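Local coordinates for beta carbonic anhydrase (PDB 6YJN), which probably catalyses the reversible interconversion of carbon dioxide and hydrogencarbonate, using one zinc ion in each subunit, at residues A[41-46]-A[96-101]. Sequence-based numbering, arbitrary orientation.
Sequences YLWIGC and HVMVVG. With ZN (zinc ion), chain B.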
loop_
_atom_site.group_PDB
_atom_site.type_symbol
_atom_site.label_atom_id
_atom_site.label_comp_id
_atom_site.label_asym_id
_atom_site.label_seq_id
_atom_site.Cartn_x
_atom_site.Cartn_y
_atom_site.Cartn_z
ATOM N N TYR A 41 1.921 11.526 -22.401
ATOM C CA TYR A 41 1.883 10.089 -22.179
ATOM C C TYR A 41 2.318 9.711 -20.768
ATOM O O TYR A 41 3.318 10.224 -20.258
ATOM C CB TYR A 41 2.912 9.389 -23.061
ATOM C CG TYR A 41 2.792 9.736 -24.517
ATOM C CD1 TYR A 41 1.741 9.251 -25.279
ATOM C CD2 TYR A 41 3.715 10.569 -25.122
ATOM C CE1 TYR A 41 1.621 9.566 -26.621
ATOM C CE2 TYR A 41 3.609 10.891 -26.464
ATOM C CZ TYR A 41 2.558 10.392 -27.212
ATOM O OH TYR A 41 2.446 10.715 -28.533
ATOM N N LEU A 42 1.581 8.749 -20.193
ATOM C CA LEU A 42 2.059 7.965 -19.067
ATOM C C LEU A 42 2.482 6.580 -19.553
ATOM O O LEU A 42 1.688 5.837 -20.155
ATOM C CB LEU A 42 0.975 7.844 -17.991
ATOM C CG LEU A 42 1.330 6.921 -16.819
ATOM C CD1 LEU A 42 2.537 7.441 -16.054
ATOM C CD2 LEU A 42 0.158 6.737 -15.871
ATOM N N TRP A 43 3.744 6.255 -19.241
ATOM C CA TRP A 43 4.307 4.936 -19.462
ATOM C C TRP A 43 4.433 4.218 -18.118
ATOM O O TRP A 43 5.122 4.686 -17.212
ATOM C CB TRP A 43 5.654 5.107 -20.169
ATOM C CG TRP A 43 6.353 3.851 -20.589
ATOM C CD1 TRP A 43 6.913 2.912 -19.772
ATOM C CD2 TRP A 43 6.619 3.418 -21.935
ATOM N NE1 TRP A 43 7.476 1.915 -20.515
ATOM C CE2 TRP A 43 7.321 2.198 -21.843
ATOM C CE3 TRP A 43 6.335 3.932 -23.208
ATOM C CZ2 TRP A 43 7.744 1.495 -22.972
ATOM C CZ3 TRP A 43 6.747 3.229 -24.321
ATOM C CH2 TRP A 43 7.443 2.026 -24.204
ATOM N N ILE A 44 3.714 3.106 -17.972
ATOM C CA ILE A 44 3.914 2.212 -16.839
ATOM C C ILE A 44 4.676 0.985 -17.334
ATOM O O ILE A 44 4.167 0.202 -18.137
ATOM C CB ILE A 44 2.578 1.777 -16.192
ATOM C CG1 ILE A 44 1.705 2.958 -15.761
ATOM C CG2 ILE A 44 2.817 0.802 -15.045
ATOM C CD1 ILE A 44 0.272 2.563 -15.425
ATOM N N GLY A 45 5.880 0.797 -16.814
ATOM C CA GLY A 45 6.686 -0.313 -17.277
ATOM C C GLY A 45 7.360 -1.068 -16.138
ATOM O O GLY A 45 7.055 -0.873 -14.958
ATOM N N CYS A 46 8.293 -1.936 -16.532
ATOM C CA CYS A 46 8.921 -2.840 -15.597
ATOM C C CYS A 46 10.249 -2.250 -15.127
ATOM O O CYS A 46 10.896 -1.502 -15.858
ATOM C CB CYS A 46 9.112 -4.199 -16.242
ATOM S SG CYS A 46 10.209 -5.221 -15.237
ATOM N N HIS A 96 -2.652 9.721 -23.339
ATOM C CA HIS A 96 -2.581 8.272 -23.440
ATOM C C HIS A 96 -1.876 7.714 -22.215
ATOM O O HIS A 96 -0.818 8.214 -21.824
ATOM C CB HIS A 96 -1.826 7.829 -24.709
ATOM C CG HIS A 96 -2.398 8.361 -25.982
ATOM N ND1 HIS A 96 -3.326 7.652 -26.735
ATOM C CD2 HIS A 96 -2.192 9.536 -26.628
ATOM C CE1 HIS A 96 -3.656 8.366 -27.792
ATOM N NE2 HIS A 96 -2.972 9.529 -27.749
ATOM N N VAL A 97 -2.476 6.665 -21.647
ATOM C CA VAL A 97 -1.767 5.795 -20.728
ATOM C C VAL A 97 -1.536 4.461 -21.440
ATOM O O VAL A 97 -2.402 3.980 -22.179
ATOM C CB VAL A 97 -2.537 5.651 -19.399
ATOM C CG1 VAL A 97 -1.998 4.537 -18.519
ATOM C CG2 VAL A 97 -2.565 6.957 -18.628
ATOM N N MET A 98 -0.343 3.890 -21.225
ATOM C CA MET A 98 0.018 2.611 -21.814
ATOM C C MET A 98 0.896 1.783 -20.865
ATOM O O MET A 98 1.960 2.226 -20.406
ATOM C CB MET A 98 0.772 2.864 -23.111
ATOM C CG MET A 98 1.837 3.896 -22.899
ATOM S SD MET A 98 1.965 5.000 -24.303
ATOM C CE MET A 98 3.354 5.993 -23.761
ATOM N N VAL A 99 0.401 0.567 -20.584
ATOM C CA VAL A 99 1.075 -0.449 -19.796
ATOM C C VAL A 99 1.982 -1.193 -20.765
ATOM O O VAL A 99 1.498 -1.853 -21.676
ATOM C CB VAL A 99 0.056 -1.413 -19.136
ATOM C CG1 VAL A 99 0.729 -2.561 -18.396
ATOM C CG2 VAL A 99 -0.954 -0.710 -18.232
ATOM N N VAL A 100 3.294 -1.056 -20.581
ATOM C CA VAL A 100 4.217 -1.676 -21.515
ATOM C C VAL A 100 5.034 -2.760 -20.807
ATOM O O VAL A 100 5.967 -2.456 -20.056
ATOM C CB VAL A 100 5.142 -0.656 -22.215
ATOM C CG1 VAL A 100 5.754 -1.248 -23.477
ATOM C CG2 VAL A 100 4.457 0.665 -22.524
ATOM N N GLY A 101 4.685 -4.023 -21.089
ATOM C CA GLY A 101 5.489 -5.167 -20.698
ATOM C C GLY A 101 6.663 -5.389 -21.652
ATOM O O GLY A 101 6.780 -4.716 -22.676
HETATM ZN ZN ZN B . 10.663 -6.755 -16.487
#
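The indole of Trp-43 carries Val-100 on one of its faces: methyl CG2 sits over the six-membered ring, 3.3 Å from its centroid and 13° off the normal, a CH-pi contact, while CG1 of the same valine meets the ring at CZ2. Trp-43 reaches this position because its CG stands anti to the backbone N (chi1 -175°), which leans the indole toward the C-terminal end of the strands, where Val-100, two residues past the bridge partner Met-98, comes up against it. On the same face of the sheet the chain of Met-98, bent at chi2, brings CE between the two aromatic residues, 3.5 Å from Tyr-41 CB and 3.7 Å from Trp-43 CE3, and its sulfur makes an oblique Met-aromatic contact with the tyrosine. The rings of Tyr-41 and His-96 run side by side with planes 29° apart, but are slid so far that they barely overlap; His-96 ND1 is hydrogen-bonded to His-182 of the next strand. Beneath these side chains, 41-46 and 96-101 illustrate parallel pairing at the heart of the mixed sheet of a beta-class carbonic anhydrase. Successive bonds alternate in direction: Leu-42 N to His-96 O, Met-98 N to Leu-42 O, Ile-44 N to Met-98 O and Val-100 N to Ile-44 O, the last at 2.9 Å. On the opposite face Leu-42 CB packs on Val-97 CG2 at 3.7 Å, while Ile-44 CD1 approaches Val-97 CG1 and Val-99 CG2 more loosely; helices 79-92 and 145-165 cover this apolar layer. Strand 64-69 flanks 41-46 on its other edge. Past the last of these bonds, at the C-terminal ends of the strands, Cys-46 SG binds zinc at 2.0 Å, and Asp-48, His-102 and Cys-105 complete the site.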